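Local atomic coordinates of alpha-1,3-glucanase (Paenibacillus glycanilyticus, PDB entry 6K0P), a protein that hydrolyses alpha-1,3-glucan as a family 87 glycoside hydrolase, with the disaccharide nigerose bound to its catalytic domain. Residues F75-A80 / G87-Y92; I155-D158 / W164-V167; N323-K326 / G332-M335. The protein carries 1 engineered substitution. All blocks are in the same frame, centred on the assembly; numbering follows the deposited sequence.

Contact 1 of 3, residues F75-A80 / G87-Y92; sequences FVLRNA and GTVSIY
Apolar packing between two facing beta-sheets joins F75-A80 to G87-Y92, in the beta-sandwich domain that packs beside the parallel beta-helix. Strand 72-80 belongs to one antiparallel sheet and strand 86-93 to the other; no hydrogen bond links the two segments, and the nearest CA atoms, F75 with I91 and L77 with V89, stand 9.7 Å apart, too far for neighbours in one sheet. Two side-chain pairs, neighbours along the strands, bridge that distance. The methyl CD1 of I91 sits over one face of the F75 ring, 4.1 Å from its centroid and 15° off the ring normal, a CH-pi contact shifted slightly toward the rim. I91 reaches the ring because CG1 stands anti to the backbone N (chi1 -178°) and the chain continues extended. The second pair is closer: CD2 of L77 meets CG1 of V89 at 3.6 Å, the two side chains crossing at about a right angle. Next to this pair, the N79 amide donates from ND2 to the L77 carbonyl O at 3.1 Å, arriving from above the carbonyl plane. I155 of the strand beside 86-93 also touches both L77 and V89, while L141 covers I91 from the opposing sheet. Two antiparallel sheets closing on a shared apolar interior in this way are the hallmark of a beta-sandwich, in keeping with the galactose-binding-domain clan to which this domain is assigned.

Contact 2 of 3, residues I155-D158 / W164-V167; sequences IQKD and WIYV
Across the interior of the beta-sandwich domain, I155-D158, which takes in part of strand 152-156 and the loop after it, faces W164-V167 at the start of strand 165-173, the two running nearly antiparallel, 173° apart, but in different sheets. The methyl CG2 of I155 meets CG2 of V167 at 4.1 Å, and the two side chains cross obliquely. The I155 rotamer, with CG2 anti to the backbone nitrogen, points this methyl across at V167. V167 directly precedes D168, a ligand of the bound calcium, and its side chain lies about 8 Å from the ion. Beside the contact a short loop carries the chain from one sheet to the other. Here K157 spans the gap with its aliphatic part: CD lies 4.0 Å from CA of W164 and 4.2 Å from CG2 of I165. Its chain is bent at both chi3 (80°) and chi4 (66°), turning NZ back to the connecting loop, where the carbonyl O of V162 accepts a hydrogen bond. Q156 turns its CB away from W164-V167, and OD1 of D158 accepts on its syn lone pair from NE2 of Q156 at 2.8 Å; OD2 of the same carboxylate is hydrogen-bonded to the Y92 hydroxyl.

Contact 3 of 3, residues N323-K326 / G332-M335; sequences NRIK and GINM
I325 lays its terminal methyl against the side chain of I333: CD1 of I325 lies 3.7 Å from CG1 and 3.8 Å from CD1 of I333, with the two isoleucines crossing at about a right angle. Its other branch does separate work: CG2 rests 4.0 Å from CA of G332, so that one residue packs on the backbone of the loop residue G332 and on the first side chain of the strand beyond it. The torsions explain this division. In I325, CG1 is anti to the carbonyl carbon (chi1 -53°) and chi2 is extended at 162°, which carries CD1 out toward I333, while CG2 is anti to the backbone nitrogen and meets the glycine. No hydrogen bond joins the segments. They lie on strands 319-326 and 333-336, consecutive in the chain, of the right-handed parallel beta-helix expected of the pectate-lyase-like clan, and each strand pairs with strands of adjoining coils: 319-326 with 297-304 and 343-350, and 333-336 with 308-313 and 357-360. The isoleucine pair therefore fills the interior between two faces of the coil, where L309 of strand 308-313 touches both I325 and I333 and F357 adds a further contact to I325. G332 is about 9 Å from a bound glucose, and V307 and W311 line a glycan pocket. On the side of strand 319-326 turned to the sandwich domain, R324 forms a salt bridge with E173 and K326 with E171.

How the contacts relate
Contacts 1, 2 and 3 follow one another along the chain without overlap. Contacts 1 and 2 have centres 7 Å apart and share both sheets of the sandwich: strands 72-80 and 165-173 are neighbours in one, 86-93 and 152-156 in the other, the latter pair joined by the backbone bond of S90 O and Q156 N. I155 of contact 2 touches L77 and V89 of contact 1, so the two share one interior. Contact 3 belongs to the beta-helix, its centre about 24 Å from that of contact 1 and 30 Å from that of contact 2. V76, turned away from the sandwich interior, packs on K326, so the domains meet between contacts 1 and 3; one glycan pocket is lined by residues of both, such as Q140 and E218.

Contact 1 of 3, residues F75-A80 / G87-Y92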
# COMPACT_ATOMS: atom_id res chain seq x y z
N PHE A 75 -13.23 -14.29 5.83
CA PHE A 75 -13.71 -12.92 5.64
C PHE A 75 -12.80 -11.94 6.34
O PHE A 75 -12.32 -12.21 7.45
CB PHE A 75 -15.14 -12.77 6.18
CG PHE A 75 -16.11 -13.72 5.54
CD1 PHE A 75 -16.73 -13.39 4.35
CD2 PHE A 75 -16.34 -14.97 6.10
CE1 PHE A 75 -17.59 -14.28 3.73
CE2 PHE A 75 -17.19 -15.87 5.47
CZ PHE A 75 -17.82 -15.52 4.30
N VAL A 76 -12.60 -10.78 5.73
CA VAL A 76 -11.95 -9.65 6.39
C VAL A 76 -12.87 -8.44 6.29
O VAL A 76 -13.27 -8.05 5.18
CB VAL A 76 -10.55 -9.34 5.81
CG1 VAL A 76 -9.93 -8.16 6.57
CG2 VAL A 76 -9.64 -10.58 5.91
N LEU A 77 -13.22 -7.87 7.44
CA LEU A 77 -14.10 -6.71 7.50
C LEU A 77 -13.27 -5.48 7.82
O LEU A 77 -12.74 -5.35 8.93
CB LEU A 77 -15.16 -6.93 8.59
CG LEU A 77 -16.27 -5.88 8.62
CD1 LEU A 77 -17.25 -6.14 7.47
CD2 LEU A 77 -16.96 -5.94 9.97
N ARG A 78 -13.16 -4.56 6.86
CA ARG A 78 -12.54 -3.26 7.14
C ARG A 78 -13.62 -2.35 7.70
O ARG A 78 -14.69 -2.19 7.10
CB ARG A 78 -11.93 -2.63 5.89
CG ARG A 78 -11.08 -1.38 6.19
CD ARG A 78 -10.36 -0.87 4.95
NE ARG A 78 -9.20 -0.03 5.28
CZ ARG A 78 -9.16 1.30 5.15
NH1 ARG A 78 -10.23 1.98 4.73
NH2 ARG A 78 -8.05 1.95 5.44
N ASN A 79 -13.34 -1.77 8.86
CA ASN A 79 -14.35 -1.11 9.66
C ASN A 79 -13.71 -0.03 10.51
O ASN A 79 -12.49 0.01 10.69
CB ASN A 79 -15.07 -2.13 10.57
CG ASN A 79 -14.17 -2.63 11.68
OD1 ASN A 79 -14.11 -2.03 12.76
ND2 ASN A 79 -13.44 -3.73 11.42
N ALA A 80 -14.55 0.86 11.03
CA ALA A 80 -14.11 1.83 12.03
C ALA A 80 -15.03 1.75 13.23
O ALA A 80 -16.26 1.75 13.08
CB ALA A 80 -14.09 3.26 11.47
N GLY A 87 -14.86 -5.03 20.62
CA GLY A 87 -16.18 -5.60 20.69
C GLY A 87 -16.42 -6.50 19.51
O GLY A 87 -15.48 -7.03 18.91
N THR A 88 -17.71 -6.68 19.18
CA THR A 88 -18.10 -7.59 18.12
C THR A 88 -19.06 -6.91 17.15
O THR A 88 -19.69 -5.89 17.45
CB THR A 88 -18.78 -8.86 18.66
OG1 THR A 88 -19.86 -8.49 19.54
CG2 THR A 88 -17.77 -9.72 19.42
N VAL A 89 -19.14 -7.48 15.95
CA VAL A 89 -20.25 -7.27 15.04
C VAL A 89 -20.57 -8.63 14.44
O VAL A 89 -19.69 -9.50 14.33
CB VAL A 89 -19.95 -6.18 13.97
CG1 VAL A 89 -18.93 -6.67 12.95
CG2 VAL A 89 -21.24 -5.72 13.29
N SER A 90 -21.83 -8.84 14.07
CA SER A 90 -22.30 -10.17 13.74
C SER A 90 -22.29 -10.44 12.24
O SER A 90 -22.48 -9.54 11.42
CB SER A 90 -23.70 -10.38 14.28
OG SER A 90 -23.69 -10.24 15.68
N ILE A 91 -22.09 -11.72 11.88
CA ILE A 91 -22.13 -12.15 10.49
C ILE A 91 -23.20 -13.22 10.33
O ILE A 91 -23.32 -14.13 11.16
CB ILE A 91 -20.76 -12.63 9.97
CG1 ILE A 91 -20.85 -13.03 8.49
CG2 ILE A 91 -20.20 -13.79 10.81
CD1 ILE A 91 -19.48 -13.27 7.83
N TYR A 92 -24.00 -13.08 9.27
CA TYR A 92 -25.08 -13.99 8.93
C TYR A 92 -24.87 -14.52 7.52
O TYR A 92 -24.35 -13.81 6.64
CB TYR A 92 -26.42 -13.24 8.90
CG TYR A 92 -26.99 -12.86 10.25
CD1 TYR A 92 -26.36 -11.93 11.07
CD2 TYR A 92 -28.18 -13.42 10.69
CE1 TYR A 92 -26.90 -11.58 12.30
CE2 TYR A 92 -28.73 -13.08 11.91
CZ TYR A 92 -28.09 -12.17 12.71
OH TYR A 92 -28.64 -11.85 13.92

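Contact 2 of 3, residues I155-D158 / W164-V167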
# COMPACT_ATOMS: atom_id res chain seq x y z
N ILE A 155 -23.68 -8.33 7.41
CA ILE A 155 -22.98 -7.81 8.58
C ILE A 155 -24.03 -7.02 9.36
O ILE A 155 -24.60 -6.08 8.81
CB ILE A 155 -21.81 -6.90 8.18
CG1 ILE A 155 -20.86 -7.64 7.24
CG2 ILE A 155 -21.09 -6.39 9.42
CD1 ILE A 155 -20.25 -8.91 7.86
N GLN A 156 -24.30 -7.42 10.60
CA GLN A 156 -25.42 -6.86 11.34
C GLN A 156 -25.01 -6.57 12.77
O GLN A 156 -24.30 -7.36 13.41
CB GLN A 156 -26.60 -7.84 11.32
CG GLN A 156 -27.85 -7.36 12.06
CD GLN A 156 -29.06 -8.18 11.68
OE1 GLN A 156 -29.54 -8.10 10.55
NE2 GLN A 156 -29.57 -8.97 12.62
N LYS A 157 -25.48 -5.44 13.28
CA LYS A 157 -25.19 -5.02 14.65
C LYS A 157 -26.32 -5.51 15.55
O LYS A 157 -27.40 -4.93 15.58
CB LYS A 157 -25.06 -3.50 14.70
CG LYS A 157 -24.09 -3.00 15.76
CD LYS A 157 -23.97 -1.47 15.73
CE LYS A 157 -25.14 -0.82 16.45
NZ LYS A 157 -25.15 -1.10 17.91
N ASP A 158 -26.06 -6.60 16.27
CA ASP A 158 -27.05 -7.20 17.15
C ASP A 158 -26.85 -6.71 18.58
O ASP A 158 -25.89 -6.01 18.90
CB ASP A 158 -26.96 -8.74 17.09
CG ASP A 158 -27.51 -9.31 15.79
OD1 ASP A 158 -28.34 -8.64 15.14
OD2 ASP A 158 -27.13 -10.45 15.42
N TRP A 164 -21.54 1.31 17.69
CA TRP A 164 -21.63 1.76 16.31
C TRP A 164 -20.41 1.25 15.56
O TRP A 164 -19.37 0.99 16.15
CB TRP A 164 -21.75 3.30 16.19
CG TRP A 164 -20.68 4.12 16.88
CD1 TRP A 164 -20.79 4.72 18.10
CD2 TRP A 164 -19.37 4.47 16.38
NE1 TRP A 164 -19.64 5.41 18.40
CE2 TRP A 164 -18.75 5.28 17.36
CE3 TRP A 164 -18.66 4.17 15.20
CZ2 TRP A 164 -17.48 5.80 17.20
CZ3 TRP A 164 -17.39 4.69 15.05
CH2 TRP A 164 -16.81 5.50 16.04
N ILE A 165 -20.56 1.15 14.25
CA ILE A 165 -19.47 0.66 13.41
C ILE A 165 -19.68 1.16 11.98
O ILE A 165 -20.79 1.11 11.44
CB ILE A 165 -19.37 -0.88 13.48
CG1 ILE A 165 -18.20 -1.39 12.62
CG2 ILE A 165 -20.68 -1.56 13.06
CD1 ILE A 165 -17.82 -2.83 12.92
N TYR A 166 -18.62 1.66 11.37
CA TYR A 166 -18.63 1.97 9.94
C TYR A 166 -18.10 0.75 9.21
O TYR A 166 -16.99 0.30 9.48
CB TYR A 166 -17.74 3.16 9.63
CG TYR A 166 -18.20 4.47 10.22
CD1 TYR A 166 -17.88 4.82 11.53
CD2 TYR A 166 -18.97 5.36 9.47
CE1 TYR A 166 -18.30 6.01 12.08
CE2 TYR A 166 -19.39 6.57 10.02
CZ TYR A 166 -19.04 6.88 11.31
OH TYR A 166 -19.46 8.06 11.89
N VAL A 167 -18.90 0.21 8.29
CA VAL A 167 -18.51 -0.96 7.51
C VAL A 167 -18.06 -0.48 6.14
O VAL A 167 -18.86 0.06 5.37
CB VAL A 167 -19.65 -1.97 7.40
CG1 VAL A 167 -19.23 -3.16 6.55
CG2 VAL A 167 -20.12 -2.42 8.77

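Contact 3 of 3, residues N323-K326 / G332-M335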
# COMPACT_ATOMS: atom_id res chain seq x y z
N ASN A 323 2.23 -11.70 -1.93
CA ASN A 323 2.15 -11.28 -0.53
C ASN A 323 1.01 -10.29 -0.33
O ASN A 323 0.53 -9.65 -1.26
CB ASN A 323 3.46 -10.65 -0.08
CG ASN A 323 4.63 -11.61 -0.21
OD1 ASN A 323 4.62 -12.68 0.38
ND2 ASN A 323 5.64 -11.23 -0.99
N ARG A 324 0.60 -10.17 0.94
CA ARG A 324 -0.40 -9.20 1.37
C ARG A 324 0.24 -8.34 2.44
O ARG A 324 0.72 -8.87 3.45
CB ARG A 324 -1.63 -9.89 1.98
CG ARG A 324 -2.07 -11.10 1.22
CD ARG A 324 -3.19 -11.83 1.94
NE ARG A 324 -3.39 -13.11 1.27
CZ ARG A 324 -4.50 -13.82 1.34
NH1 ARG A 324 -5.52 -13.40 2.07
NH2 ARG A 324 -4.58 -14.97 0.67
N ILE A 325 0.26 -7.03 2.23
CA ILE A 325 0.87 -6.08 3.15
C ILE A 325 -0.24 -5.14 3.57
O ILE A 325 -0.70 -4.33 2.76
CB ILE A 325 2.00 -5.29 2.46
CG1 ILE A 325 3.00 -6.24 1.81
CG2 ILE A 325 2.67 -4.36 3.47
CD1 ILE A 325 3.87 -5.56 0.78
N LYS A 326 -0.68 -5.23 4.82
CA LYS A 326 -1.83 -4.44 5.23
C LYS A 326 -1.58 -3.72 6.54
O LYS A 326 -0.98 -4.28 7.46
CB LYS A 326 -3.11 -5.30 5.33
CG LYS A 326 -3.66 -5.76 3.97
CD LYS A 326 -5.03 -6.43 4.12
CE LYS A 326 -4.91 -7.92 4.29
NZ LYS A 326 -6.24 -8.52 4.60
N GLY A 332 5.41 -0.09 2.44
CA GLY A 332 5.21 -1.53 2.37
C GLY A 332 6.49 -2.26 2.00
O GLY A 332 7.09 -2.97 2.82
N ILE A 333 6.91 -2.09 0.74
CA ILE A 333 8.20 -2.58 0.27
C ILE A 333 8.93 -1.42 -0.38
O ILE A 333 8.37 -0.74 -1.25
CB ILE A 333 8.07 -3.73 -0.76
CG1 ILE A 333 7.40 -4.96 -0.14
CG2 ILE A 333 9.45 -4.09 -1.31
CD1 ILE A 333 7.13 -6.08 -1.15
N ASN A 334 10.17 -1.18 0.05
CA ASN A 334 11.04 -0.20 -0.58
C ASN A 334 12.34 -0.91 -0.89
O ASN A 334 12.78 -1.78 -0.14
CB ASN A 334 11.30 0.98 0.37
CG ASN A 334 11.93 2.18 -0.32
OD1 ASN A 334 12.15 2.19 -1.53
ND2 ASN A 334 12.23 3.21 0.47
N MET A 335 12.93 -0.60 -2.04
CA MET A 335 14.21 -1.16 -2.44
C MET A 335 15.12 0.02 -2.76
O MET A 335 14.79 0.83 -3.63
CB MET A 335 14.04 -2.07 -3.66
CG MET A 335 13.07 -3.22 -3.43
SD MET A 335 13.60 -4.36 -2.13
CE MET A 335 14.94 -5.13 -2.97